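Acyl-CoA dehydrogenase (Thermus thermophilus, PDB 2Z1Q) probably catalyses the FAD-dependent oxidation of a saturated acyl-CoA to the 2,3-dehydroacyl-CoA, passing the electrons on to an acceptor. Local coordinates at residues B[267-272]-B[319-324]; B[347-352]-B[406-411]; B[353-358]-B[396-401]. One frame throughout, in Å; residues are numbered along the deposited sequence.

From the N terminus, contact 1 comes first. It closes a mostly helical loop by setting helix 252-288 against helix 300-331. The chain then reaches helix 348-372, which serves both remaining contacts. Contact 2 opens at the start of this helix and closes at 406-411. Contact 3 opens next, at 353-358, and closes earlier, at 396-401, so it nests within contact 2. Contact 1 is complete before either begins. The three touch one another. Leu-267 of contact 1 packs on Lys-355 and Glu-398 of contact 3, Thr-323 packs on Glu-350 of contact 2, and Ile-353 meets Ile-408. Together they tie three long helices of the C-terminal domain to the segment that borders the flavin.

Contact 1 (B[267-272]-B[319-324]); sequences LGAGAV and AVYRTV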
loop_
_atom_site.group_PDB
_atom_site.type_symbol
_atom_site.label_atom_id
_atom_site.label_comp_id
_atom_site.label_asym_id
_atom_site.label_seq_id
_atom_site.Cartn_x
_atom_site.Cartn_y
_atom_site.Cartn_z
ATOM N N LEU B 267 -4.493 4.555 -18.879
ATOM C CA LEU B 267 -4.380 3.925 -17.572
ATOM C C LEU B 267 -4.480 5.011 -16.488
ATOM O O LEU B 267 -5.127 4.821 -15.446
ATOM C CB LEU B 267 -3.037 3.192 -17.462
ATOM C CG LEU B 267 -2.773 2.509 -16.125
ATOM C CD1 LEU B 267 -3.851 1.480 -15.876
ATOM C CD2 LEU B 267 -1.413 1.854 -16.140
ATOM N N GLY B 268 -3.841 6.151 -16.745
ATOM C CA GLY B 268 -3.909 7.256 -15.808
ATOM C C GLY B 268 -5.360 7.654 -15.623
ATOM O O GLY B 268 -5.770 7.978 -14.508
ATOM N N ALA B 269 -6.144 7.631 -16.704
ATOM C CA ALA B 269 -7.558 7.989 -16.592
ATOM C C ALA B 269 -8.279 6.867 -15.850
ATOM O O ALA B 269 -9.185 7.112 -15.041
ATOM C CB ALA B 269 -8.176 8.207 -17.980
ATOM N N GLY B 270 -7.875 5.630 -16.133
ATOM C CA GLY B 270 -8.481 4.497 -15.459
ATOM C C GLY B 270 -8.268 4.619 -13.960
ATOM O O GLY B 270 -9.201 4.461 -13.184
ATOM N N ALA B 271 -7.045 4.911 -13.544
ATOM C CA ALA B 271 -6.754 5.051 -12.119
ATOM C C ALA B 271 -7.606 6.153 -11.485
ATOM O O ALA B 271 -8.123 5.991 -10.368
ATOM C CB ALA B 271 -5.267 5.344 -11.909
ATOM N N VAL B 272 -7.763 7.273 -12.186
ATOM C CA VAL B 272 -8.570 8.360 -11.661
ATOM C C VAL B 272 -9.983 7.826 -11.427
ATOM O O VAL B 272 -10.553 8.022 -10.353
ATOM C CB VAL B 272 -8.556 9.559 -12.635
ATOM C CG1 VAL B 272 -9.649 10.542 -12.282
ATOM C CG2 VAL B 272 -7.172 10.246 -12.574
ATOM N N ALA B 319 -4.422 16.757 -14.235
ATOM C CA ALA B 319 -3.243 16.496 -15.049
ATOM C C ALA B 319 -3.555 15.572 -16.238
ATOM O O ALA B 319 -3.049 15.786 -17.341
ATOM C CB ALA B 319 -2.136 15.900 -14.192
ATOM N N VAL B 320 -4.392 14.559 -16.023
ATOM C CA VAL B 320 -4.739 13.614 -17.086
ATOM C C VAL B 320 -5.449 14.240 -18.294
ATOM O O VAL B 320 -5.019 14.069 -19.437
ATOM C CB VAL B 320 -5.648 12.476 -16.565
ATOM C CG1 VAL B 320 -6.147 11.645 -17.737
ATOM C CG2 VAL B 320 -4.886 11.588 -15.601
ATOM N N TYR B 321 -6.543 14.946 -18.040
ATOM C CA TYR B 321 -7.296 15.544 -19.125
ATOM C C TYR B 321 -6.634 16.762 -19.722
ATOM O O TYR B 321 -6.943 17.148 -20.842
ATOM C CB TYR B 321 -8.717 15.839 -18.667
ATOM C CG TYR B 321 -9.527 14.571 -18.578
ATOM C CD1 TYR B 321 -9.914 13.885 -19.730
ATOM C CD2 TYR B 321 -9.840 14.015 -17.341
ATOM C CE1 TYR B 321 -10.590 12.671 -19.653
ATOM C CE2 TYR B 321 -10.508 12.801 -17.254
ATOM C CZ TYR B 321 -10.879 12.136 -18.404
ATOM O OH TYR B 321 -11.522 10.930 -18.281
ATOM N N ARG B 322 -5.709 17.358 -18.985
ATOM C CA ARG B 322 -5.002 18.499 -19.528
ATOM C C ARG B 322 -4.050 17.884 -20.557
ATOM O O ARG B 322 -3.869 18.422 -21.650
ATOM C CB ARG B 322 -4.235 19.227 -18.416
ATOM C CG ARG B 322 -3.266 20.285 -18.923
ATOM C CD ARG B 322 -2.400 20.863 -17.802
ATOM N NE ARG B 322 -1.189 21.460 -18.365
ATOM C CZ ARG B 322 -0.165 21.938 -17.661
ATOM N NH1 ARG B 322 0.878 22.452 -18.298
ATOM N NH2 ARG B 322 -0.171 21.902 -16.333
ATOM N N THR B 323 -3.464 16.742 -20.199
ATOM C CA THR B 323 -2.541 16.040 -21.090
ATOM C C THR B 323 -3.238 15.626 -22.386
ATOM O O THR B 323 -2.725 15.869 -23.470
ATOM C CB THR B 323 -1.968 14.752 -20.443
ATOM O OG1 THR B 323 -1.190 15.085 -19.286
ATOM C CG2 THR B 323 -1.093 14.005 -21.448
ATOM N N VAL B 324 -4.401 14.989 -22.263
ATOM C CA VAL B 324 -5.164 14.522 -23.427
ATOM C C VAL B 324 -5.657 15.706 -24.256
ATOM O O VAL B 324 -5.714 15.637 -25.484
ATOM C CB VAL B 324 -6.376 13.640 -22.993
ATOM C CG1 VAL B 324 -7.090 13.074 -24.216
ATOM C CG2 VAL B 324 -5.889 12.495 -22.125
#
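Val-320 points from helix 300-331 straight at helix 252-288 and splits its two methyls between neighbouring residues there. CG1 lies against Ala-269, 4.0 Å from its CB. CG2 sits over the backbone of Gly-268, 3.9 Å from Gly-268 O, where no side chain intervenes. The same CG2 also meets Val-272 tip to tip, 4.0 Å from Val-272 CG2. In Val-320 CG1 is anti to the backbone N (chi1 172°), and this places CG2 beside that N and turns the two methyls to different partners. Tyr-321, next along, leaves its helix to one side, but its ring swings back. Its OH ends 4.3 Å from Ala-269 CB. That hydroxyl is hydrogen-bonded to Glu-98, and the ring meets Phe-28 edge-to-face. No hydrogen bond joins the two segments, so small apolar groups carry the contact. The backbones come close at Ala-269 and Val-320, with their CA atoms 6.3 Å apart. The short helical segments run roughly antiparallel, at 149° with axes 9.8 Å apart. This is packing of neighbouring antiparallel helices in the all-helical C-terminal domain of the acyl-CoA dehydrogenase fold, away from the FAD site.

Contact 2 (B[347-352]-B[406-411]); sequences YAVEAS and LLIPGM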
loop_
_atom_site.group_PDB
_atom_site.type_symbol
_atom_site.label_atom_id
_atom_site.label_comp_id
_atom_site.label_asym_id
_atom_site.label_seq_id
_atom_site.Cartn_x
_atom_site.Cartn_y
_atom_site.Cartn_z
ATOM N N TYR B 347 3.783 14.261 -26.625
ATOM C CA TYR B 347 3.584 14.346 -25.181
ATOM C C TYR B 347 3.868 13.044 -24.424
ATOM O O TYR B 347 3.209 12.737 -23.422
ATOM C CB TYR B 347 2.164 14.842 -24.880
ATOM C CG TYR B 347 1.827 16.149 -25.566
ATOM C CD1 TYR B 347 1.389 16.167 -26.892
ATOM C CD2 TYR B 347 1.998 17.370 -24.913
ATOM C CE1 TYR B 347 1.136 17.362 -27.550
ATOM C CE2 TYR B 347 1.746 18.581 -25.566
ATOM C CZ TYR B 347 1.318 18.563 -26.887
ATOM O OH TYR B 347 1.099 19.741 -27.559
ATOM N N ALA B 348 4.864 12.295 -24.896
ATOM C CA ALA B 348 5.266 11.034 -24.277
ATOM C C ALA B 348 5.603 11.263 -22.807
ATOM O O ALA B 348 5.239 10.467 -21.944
ATOM C CB ALA B 348 6.479 10.447 -25.018
ATOM N N VAL B 349 6.293 12.362 -22.523
ATOM C CA VAL B 349 6.659 12.688 -21.154
ATOM C C VAL B 349 5.422 12.897 -20.290
ATOM O O VAL B 349 5.344 12.353 -19.186
ATOM C CB VAL B 349 7.570 13.932 -21.110
ATOM C CG1 VAL B 349 7.868 14.313 -19.666
ATOM C CG2 VAL B 349 8.863 13.629 -21.848
ATOM N N GLU B 350 4.453 13.667 -20.784
ATOM C CA GLU B 350 3.222 13.908 -20.036
ATOM C C GLU B 350 2.471 12.588 -19.787
ATOM O O GLU B 350 1.915 12.371 -18.708
ATOM C CB GLU B 350 2.298 14.864 -20.805
ATOM C CG GLU B 350 2.713 16.336 -20.884
ATOM C CD GLU B 350 3.975 16.614 -21.700
ATOM O OE1 GLU B 350 4.262 15.891 -22.681
ATOM O OE2 GLU B 350 4.677 17.593 -21.360
ATOM N N ALA B 351 2.440 11.714 -20.793
ATOM C CA ALA B 351 1.762 10.429 -20.653
ATOM C C ALA B 351 2.382 9.662 -19.486
ATOM O O ALA B 351 1.675 9.098 -18.667
ATOM C CB ALA B 351 1.878 9.617 -21.935
ATOM N N SER B 352 3.706 9.656 -19.415
ATOM C CA SER B 352 4.388 8.959 -18.327
ATOM C C SER B 352 4.079 9.566 -16.960
ATOM O O SER B 352 3.872 8.830 -15.993
ATOM C CB SER B 352 5.896 8.955 -18.559
ATOM O OG SER B 352 6.256 8.081 -19.616
ATOM N N LEU B 406 12.414 6.993 -14.868
ATOM C CA LEU B 406 13.681 7.205 -15.562
ATOM C C LEU B 406 13.471 7.925 -16.895
ATOM O O LEU B 406 14.370 8.623 -17.379
ATOM C CB LEU B 406 14.387 5.872 -15.806
ATOM C CG LEU B 406 15.377 5.395 -14.739
ATOM C CD1 LEU B 406 14.835 5.670 -13.357
ATOM C CD2 LEU B 406 15.647 3.911 -14.926
ATOM N N LEU B 407 12.282 7.760 -17.474
ATOM C CA LEU B 407 11.957 8.380 -18.755
ATOM C C LEU B 407 11.577 9.858 -18.667
ATOM O O LEU B 407 11.941 10.649 -19.534
ATOM C CB LEU B 407 10.819 7.610 -19.438
ATOM C CG LEU B 407 11.124 6.356 -20.271
ATOM C CD1 LEU B 407 11.998 5.391 -19.487
ATOM C CD2 LEU B 407 9.813 5.687 -20.667
ATOM N N ILE B 408 10.842 10.225 -17.625
ATOM C CA ILE B 408 10.401 11.603 -17.452
ATOM C C ILE B 408 11.542 12.626 -17.532
ATOM O O ILE B 408 11.467 13.585 -18.298
ATOM C CB ILE B 408 9.618 11.750 -16.121
ATOM C CG1 ILE B 408 8.346 10.896 -16.196
ATOM C CG2 ILE B 408 9.284 13.201 -15.861
ATOM C CD1 ILE B 408 7.615 10.706 -14.882
ATOM N N PRO B 409 12.614 12.432 -16.746
ATOM C CA PRO B 409 13.744 13.366 -16.773
ATOM C C PRO B 409 14.441 13.419 -18.134
ATOM O O PRO B 409 15.280 14.291 -18.375
ATOM C CB PRO B 409 14.661 12.825 -15.676
ATOM C CG PRO B 409 13.692 12.207 -14.715
ATOM C CD PRO B 409 12.770 11.467 -15.648
ATOM N N GLY B 410 14.084 12.480 -19.010
ATOM C CA GLY B 410 14.670 12.403 -20.337
ATOM C C GLY B 410 14.932 13.734 -21.015
ATOM O O GLY B 410 16.083 14.092 -21.263
ATOM N N MET B 411 13.872 14.474 -21.320
ATOM C CA MET B 411 14.033 15.763 -21.980
ATOM C C MET B 411 14.905 16.749 -21.209
ATOM O O MET B 411 15.674 17.504 -21.811
ATOM C CB MET B 411 12.663 16.391 -22.261
ATOM C CG MET B 411 11.524 15.814 -21.432
ATOM S SD MET B 411 11.546 16.277 -19.699
ATOM C CE MET B 411 10.120 17.370 -19.651
#
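Val-349 faces the segment 406-411 and has more surface buried here than any other residue of the pair. Its CG1 meets Ile-408, while Met-411 reaches both methyls. CG1 approaches the backbone of Ile-408, 3.9 Å from Ile-408 O, and lies 4.2 Å from Ile-408 CG2. CG2 turns to Met-411, where Met-411 CG comes to 3.5 Å, closer than usual for two carbons. Met-411 is poorly ordered, so this tightness should be read with caution. Its chain bends at chi2 and chi3 and brings CE back to 3.8 Å from Val-349 CG1.

Ile-408 is the second main partner. Its CG1 is anti to the carbonyl carbon (chi1 -64°), which carries that branch toward Ser-352, and Ile-408 CG1 rests 3.9 Å from Ser-352 CB. The serine therefore joins the packing through its carbon. Its hydroxyl is hydrogen-bonded to Asn-404, just before the second segment.

On the second segment a type I beta turn from Leu-407 to Gly-410, with Gly-410 N bonded to Leu-407 O, bends the chain and lets Ile-408 and Met-411 both reach Val-349. The contact thus sets the first turn of helix 348-372 against the junction of helices 401-407 and 410-413. Helix 252-288 reaches both segments through Arg-264. Helix 476-502 also packs on both, with Leu-486 on Ile-408 and Tyr-490 on Glu-350.

Contact 3 (B[353-358]-B[396-401]); sequences IIKVLG and IFEGTN. With FAD (flavin-adenine dinucleotide), chain D.
Lys-355 sends its side chain across to the backbone of 396-401, while Ile-353 and Ile-354 before it pack on other helices. Its methylene CD passes obliquely over Glu-398, 4.0 Å from Glu-398 CB. Bends at chi2, chi3 and chi4 bring the amine among three oxygens. Lys-355 NZ donates to Phe-397 O at 2.6 Å, almost straight on, with a C=O...N angle of 172°. A second bond from Lys-355 NZ goes to Asn-401 OD1 at 3.2 Å, again near the line of the C=O bond. Lys-355 NZ is also 2.8 Å from Gly-399 O. One buried amine thus ties together both ends of a non-regular loop.

This loop joins helix 383-392 to helix 401-407 and forms part of the FAD pocket. Phe-397 turns its ring away from helix 348-372 toward the cofactor. FAD C7, on the benzenoid end of the flavin, lies in the ring plane at its edge, 3.5 Å from Phe-397 CE1. Lys-355 holds the carbonyl of this same residue, so it acts from a second shell. Thr-400 is the N-cap of the next helix, where its OG1 accepts from Ile-403 N, and it packs on Ser-155, an FAD-binding residue.

Val-356 follows and slides alongside Asn-401 in the opposite direction. Val-356 CG1 lies 4.0 Å from Asn-401 ND2, and CG2 is just as far from Asn-401 OD1. Both methyls lie over one face of the amide, CG1 nearer its nitrogen, CG2 nearer its oxygen. Leu-357, next in line, points away from the loop and packs on Ile-487 and Ala-491 of helix 476-502.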
loop_
_atom_site.group_PDB
_atom_site.type_symbol
_atom_site.label_atom_id
_atom_site.label_comp_id
_atom_site.label_asym_id
_atom_site.label_seq_id
_atom_site.Cartn_x
_atom_site.Cartn_y
_atom_site.Cartn_z
ATOM N N ILE B 353 4.034 10.900 -16.885
ATOM C CA ILE B 353 3.735 11.582 -15.620
ATOM C C ILE B 353 2.358 11.226 -15.055
ATOM O O ILE B 353 2.232 10.929 -13.868
ATOM C CB ILE B 353 3.811 13.131 -15.754
ATOM C CG1 ILE B 353 5.257 13.585 -15.945
ATOM C CG2 ILE B 353 3.232 13.783 -14.500
ATOM C CD1 ILE B 353 5.392 15.079 -16.250
ATOM N N ILE B 354 1.323 11.272 -15.888
ATOM C CA ILE B 354 -0.011 10.937 -15.414
ATOM C C ILE B 354 -0.155 9.436 -15.163
ATOM O O ILE B 354 -1.019 9.017 -14.396
ATOM C CB ILE B 354 -1.114 11.413 -16.404
ATOM C CG1 ILE B 354 -0.865 10.819 -17.783
ATOM C CG2 ILE B 354 -1.146 12.946 -16.475
ATOM C CD1 ILE B 354 -1.837 11.308 -18.822
ATOM N N LYS B 355 0.695 8.626 -15.792
ATOM C CA LYS B 355 0.655 7.175 -15.590
ATOM C C LYS B 355 1.141 6.865 -14.163
ATOM O O LYS B 355 0.523 6.090 -13.435
ATOM C CB LYS B 355 1.523 6.474 -16.655
ATOM C CG LYS B 355 2.165 5.155 -16.215
ATOM C CD LYS B 355 1.149 4.082 -15.967
ATOM C CE LYS B 355 1.505 3.209 -14.750
ATOM N NZ LYS B 355 2.764 2.428 -14.867
ATOM N N VAL B 356 2.230 7.507 -13.761
ATOM C CA VAL B 356 2.800 7.336 -12.429
ATOM C C VAL B 356 1.910 7.997 -11.384
ATOM O O VAL B 356 1.644 7.417 -10.335
ATOM C CB VAL B 356 4.193 7.976 -12.334
ATOM C CG1 VAL B 356 4.778 7.755 -10.938
ATOM C CG2 VAL B 356 5.096 7.396 -13.398
ATOM N N LEU B 357 1.445 9.207 -11.688
ATOM C CA LEU B 357 0.596 9.967 -10.776
ATOM C C LEU B 357 -0.721 9.240 -10.512
ATOM O O LEU B 357 -1.149 9.091 -9.365
ATOM C CB LEU B 357 0.271 11.324 -11.384
ATOM C CG LEU B 357 0.090 12.566 -10.513
ATOM C CD1 LEU B 357 -0.918 13.437 -11.244
ATOM C CD2 LEU B 357 -0.391 12.262 -9.106
ATOM N N GLY B 358 -1.366 8.797 -11.586
ATOM C CA GLY B 358 -2.640 8.122 -11.435
ATOM C C GLY B 358 -2.563 6.876 -10.585
ATOM O O GLY B 358 -3.256 6.750 -9.579
ATOM N N ILE B 396 2.688 -1.411 -12.186
ATOM C CA ILE B 396 3.534 -2.305 -12.981
ATOM C C ILE B 396 3.215 -2.200 -14.474
ATOM O O ILE B 396 4.133 -2.156 -15.302
ATOM C CB ILE B 396 3.375 -3.746 -12.495
ATOM C CG1 ILE B 396 3.843 -3.804 -11.047
ATOM C CG2 ILE B 396 4.177 -4.720 -13.363
ATOM C CD1 ILE B 396 3.665 -5.127 -10.419
ATOM N N PHE B 397 1.922 -2.133 -14.800
ATOM C CA PHE B 397 1.411 -1.991 -16.169
ATOM C C PHE B 397 1.985 -0.771 -16.899
ATOM O O PHE B 397 2.340 0.229 -16.279
ATOM C CB PHE B 397 -0.118 -1.803 -16.168
ATOM C CG PHE B 397 -0.910 -3.087 -16.088
ATOM C CD1 PHE B 397 -0.325 -4.301 -16.402
ATOM C CD2 PHE B 397 -2.265 -3.063 -15.751
ATOM C CE1 PHE B 397 -1.073 -5.470 -16.390
ATOM C CE2 PHE B 397 -3.023 -4.233 -15.736
ATOM C CZ PHE B 397 -2.433 -5.437 -16.056
ATOM N N GLU B 398 2.027 -0.856 -18.227
ATOM C CA GLU B 398 2.508 0.244 -19.069
ATOM C C GLU B 398 3.890 0.701 -18.636
ATOM O O GLU B 398 4.196 1.893 -18.670
ATOM C CB GLU B 398 1.555 1.446 -18.969
ATOM C CG GLU B 398 0.076 1.101 -19.068
ATOM C CD GLU B 398 -0.300 0.522 -20.419
ATOM O OE1 GLU B 398 -1.288 -0.240 -20.474
ATOM O OE2 GLU B 398 0.377 0.827 -21.425
ATOM N N GLY B 399 4.726 -0.248 -18.233
ATOM C CA GLY B 399 6.048 0.094 -17.746
ATOM C C GLY B 399 5.890 0.337 -16.256
ATOM O O GLY B 399 4.929 0.992 -15.831
ATOM N N THR B 400 6.811 -0.207 -15.460
ATOM C CA THR B 400 6.761 -0.035 -14.018
ATOM C C THR B 400 6.993 1.452 -13.755
ATOM O O THR B 400 7.504 2.165 -14.625
ATOM C CB THR B 400 7.886 -0.822 -13.313
ATOM O OG1 THR B 400 9.151 -0.235 -13.638
ATOM C CG2 THR B 400 7.890 -2.269 -13.751
ATOM N N ASN B 401 6.640 1.910 -12.556
ATOM C CA ASN B 401 6.839 3.312 -12.229
ATOM C C ASN B 401 8.320 3.678 -12.167
ATOM O O ASN B 401 8.676 4.845 -12.328
ATOM C CB ASN B 401 6.113 3.651 -10.931
ATOM C CG ASN B 401 4.615 3.767 -11.139
ATOM O OD1 ASN B 401 4.135 3.661 -12.269
ATOM N ND2 ASN B 401 3.876 3.991 -10.068
HETATM P PA FAD D . 10.676 -7.658 -13.321
HETATM O O1A FAD D . 9.352 -7.971 -12.845
HETATM O O2A FAD D . 11.420 -8.463 -14.483
HETATM O O5B FAD D . 11.172 -6.193 -13.078
HETATM C C5B FAD D . 11.576 -6.042 -11.719
HETATM C C4B FAD D . 12.142 -4.641 -11.780
HETATM O O4B FAD D . 11.898 -3.755 -12.797
HETATM C C3B FAD D . 12.434 -3.820 -10.443
HETATM O O3B FAD D . 13.649 -4.267 -9.829
HETATM C C2B FAD D . 12.507 -2.431 -11.198
HETATM O O2B FAD D . 13.311 -1.420 -10.579
HETATM C C1B FAD D . 13.063 -3.124 -12.409
HETATM N N9A FAD D . 13.779 -2.462 -13.459
HETATM C C8A FAD D . 13.717 -2.905 -14.748
HETATM N N7A FAD D . 14.468 -2.191 -15.503
HETATM C C5A FAD D . 15.050 -1.224 -14.761
HETATM C C6A FAD D . 15.964 -0.164 -15.038
HETATM N N6A FAD D . 16.418 0.024 -16.327
HETATM N N1A FAD D . 16.350 0.633 -14.004
HETATM C C2A FAD D . 15.927 0.433 -12.759
HETATM N N3A FAD D . 15.091 -0.548 -12.484
HETATM C C4A FAD D . 14.624 -1.399 -13.411
HETATM N N1 FAD D . 2.355 -8.371 -21.394
HETATM C C2 FAD D . 1.997 -8.273 -22.693
HETATM O O2 FAD D . 2.879 -8.264 -23.537
HETATM N N3 FAD D . 0.705 -8.206 -23.100
HETATM C C4 FAD D . -0.348 -8.234 -22.212
HETATM O O4 FAD D . -1.495 -8.179 -22.581
HETATM C C4X FAD D . -0.026 -8.358 -20.768
HETATM N N5 FAD D . -0.974 -8.431 -19.819
HETATM C C5X FAD D . -0.651 -8.589 -18.509
HETATM C C6 FAD D . -1.671 -8.731 -17.502
HETATM C C7 FAD D . -1.307 -8.939 -16.161
HETATM C C7M FAD D . -2.390 -9.114 -15.114
HETATM C C8 FAD D . 0.073 -8.992 -15.785
HETATM C C8M FAD D . 0.506 -9.224 -14.354
HETATM C C9 FAD D . 1.056 -8.847 -16.738
HETATM C C9A FAD D . 0.725 -8.650 -18.114
HETATM N N10 FAD D . 1.752 -8.546 -19.078
HETATM C C10 FAD D . 1.430 -8.418 -20.414
HETATM C "C1'" FAD D . 3.102 -8.632 -18.583
HETATM C "C2'" FAD D . 3.829 -7.287 -18.431
HETATM O "O2'" FAD D . 4.026 -6.666 -19.692
HETATM C "C3'" FAD D . 5.103 -7.718 -17.778
HETATM O "O3'" FAD D . 4.749 -8.303 -16.491
HETATM C "C4'" FAD D . 6.087 -6.619 -17.489
HETATM O "O4'" FAD D . 6.560 -5.952 -18.662
HETATM C "C5'" FAD D . 7.140 -7.377 -16.766
HETATM O "O5'" FAD D . 8.156 -6.633 -16.312
HETATM P P FAD D . 8.849 -7.733 -15.373
HETATM O O1P FAD D . 7.797 -8.266 -14.468
HETATM O O2P FAD D . 9.460 -8.952 -16.261
HETATM O O3P FAD D . 9.972 -6.867 -14.561
#